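Local coordinates for predicted protease of the collagenase family (PDB 5D88), which binds zinc and is probably a peptidase of the U32 family, built on a TIM barrel, at residues A[31-34]-A[35-38]. Residues are numbered along the deposited sequence; the frame is centred on the assembly and turned at random.
Sequences RHHL and DTVP
Arg31 and Asp35, four residues apart, form a salt bridge, NH1 of Arg31 standing 3.0 Å from OD1 of Asp35. The oxygen lies in the guanidinium plane, at its edge, but NH1 approaches from above the carboxylate plane; the two planes are 80° apart. Arg31 reaches it by bending at chi2 (68°). A water joins the other ends, donating to OD2 of Asp35 and accepting weakly from NH2 of Arg31.

N of Asp35 bonds to O of His32 at 3.1 Å. The carbonyl of His33 takes two bonds from Thr36. The backbone N of Thr36 lies 3.1 Å from O of His33, above the carbonyl plane. OG1 of Thr36 donates in that plane, 2.9 Å from the same O. Next, N of Val37 bonds to O of Leu34 at 3.2 Å, closing a type I turn. CD1 of Leu34 meets CG2 of Val37 at 4.3 Å.

Both pack on Ile44, and ND1 of His33 accepts from the backbone N of Cys29. Arg76 also pairs with OD1 of Asp35. With an alanine in place of Arg31, Asp35 would probably keep Arg76 but lose its bond to the residue four places back, and the water would lose one partner. Successive i to i+3 bonds carry the chain from the short helix through the turn, between TIM-barrel strands 23-27 and 43-47.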
loop_
_atom_site.group_PDB
_atom_site.type_symbol
_atom_site.label_atom_id
_atom_site.label_comp_id
_atom_site.label_asym_id
_atom_site.label_seq_id
_atom_site.Cartn_x
_atom_site.Cartn_y
_atom_site.Cartn_z
ATOM N N ARG A 31 14.775 -25.814 2.350
ATOM C CA ARG A 31 15.809 -26.683 1.812
ATOM C C ARG A 31 15.207 -27.768 0.921
ATOM O O ARG A 31 15.785 -28.125 -0.110
ATOM C CB ARG A 31 16.608 -27.296 2.961
ATOM C CG ARG A 31 17.601 -28.354 2.523
ATOM C CD ARG A 31 18.723 -27.742 1.710
ATOM N NE ARG A 31 19.682 -28.752 1.284
ATOM C CZ ARG A 31 19.520 -29.537 0.226
ATOM N NH1 ARG A 31 18.424 -29.436 -0.524
ATOM N NH2 ARG A 31 20.456 -30.426 -0.084
ATOM N N HIS A 32 14.045 -28.305 1.294
ATOM C CA HIS A 32 13.456 -29.364 0.480
ATOM C C HIS A 32 12.927 -28.825 -0.848
ATOM O O HIS A 32 13.038 -29.492 -1.882
ATOM C CB HIS A 32 12.340 -30.067 1.254
ATOM C CG HIS A 32 11.573 -31.046 0.425
ATOM N ND1 HIS A 32 12.120 -32.230 -0.020
ATOM C CD2 HIS A 32 10.308 -31.008 -0.058
ATOM C CE1 HIS A 32 11.220 -32.887 -0.732
ATOM N NE2 HIS A 32 10.112 -32.168 -0.767
ATOM N N HIS A 33 12.313 -27.638 -0.825
ATOM C CA HIS A 33 11.812 -26.975 -2.029
ATOM C C HIS A 33 12.913 -26.805 -3.070
ATOM O O HIS A 33 12.641 -26.837 -4.277
ATOM C CB HIS A 33 11.239 -25.609 -1.612
ATOM C CG HIS A 33 10.273 -24.982 -2.580
ATOM N ND1 HIS A 33 9.950 -23.637 -2.524
ATOM C CD2 HIS A 33 9.530 -25.505 -3.587
ATOM C CE1 HIS A 33 9.075 -23.356 -3.472
ATOM N NE2 HIS A 33 8.796 -24.473 -4.130
ATOM N N LEU A 34 14.155 -26.624 -2.618
ATOM C CA LEU A 34 15.280 -26.425 -3.528
ATOM C C LEU A 34 15.464 -27.610 -4.462
ATOM O O LEU A 34 15.860 -27.437 -5.621
ATOM C CB LEU A 34 16.563 -26.189 -2.727
ATOM C CG LEU A 34 17.846 -25.907 -3.514
ATOM C CD1 LEU A 34 17.668 -24.698 -4.431
ATOM C CD2 LEU A 34 19.046 -25.690 -2.569
ATOM N N ASP A 35 15.204 -28.825 -3.973
ATOM C CA ASP A 35 15.414 -30.019 -4.781
ATOM C C ASP A 35 14.459 -30.105 -5.966
ATOM O O ASP A 35 14.686 -30.934 -6.851
ATOM C CB ASP A 35 15.256 -31.282 -3.927
ATOM C CG ASP A 35 16.417 -31.510 -2.972
ATOM O OD1 ASP A 35 17.418 -30.758 -2.998
ATOM O OD2 ASP A 35 16.328 -32.474 -2.187
ATOM N N THR A 36 13.395 -29.303 -5.996
ATOM C CA THR A 36 12.427 -29.323 -7.091
ATOM C C THR A 36 12.708 -28.268 -8.156
ATOM O O THR A 36 12.051 -28.260 -9.204
ATOM C CB THR A 36 11.007 -29.116 -6.551
ATOM O OG1 THR A 36 10.786 -27.722 -6.291
ATOM C CG2 THR A 36 10.793 -29.929 -5.262
ATOM N N VAL A 37 13.657 -27.388 -7.917
ATOM C CA VAL A 37 14.009 -26.367 -8.902
ATOM C C VAL A 37 14.615 -27.050 -10.122
ATOM O O VAL A 37 15.529 -27.879 -9.968
ATOM C CB VAL A 37 14.988 -25.370 -8.297
ATOM C CG1 VAL A 37 15.507 -24.393 -9.373
ATOM C CG2 VAL A 37 14.323 -24.628 -7.154
ATOM N N PRO A 38 14.168 -26.732 -11.334
ATOM C CA PRO A 38 14.748 -27.369 -12.517
ATOM C C PRO A 38 16.249 -27.145 -12.607
ATOM O O PRO A 38 16.768 -26.084 -12.243
ATOM C CB PRO A 38 14.005 -26.695 -13.673
ATOM C CG PRO A 38 12.701 -26.281 -13.072
ATOM C CD PRO A 38 13.054 -25.835 -11.691
HETATM O O HOH W 1 19.122 -32.877 -1.208
#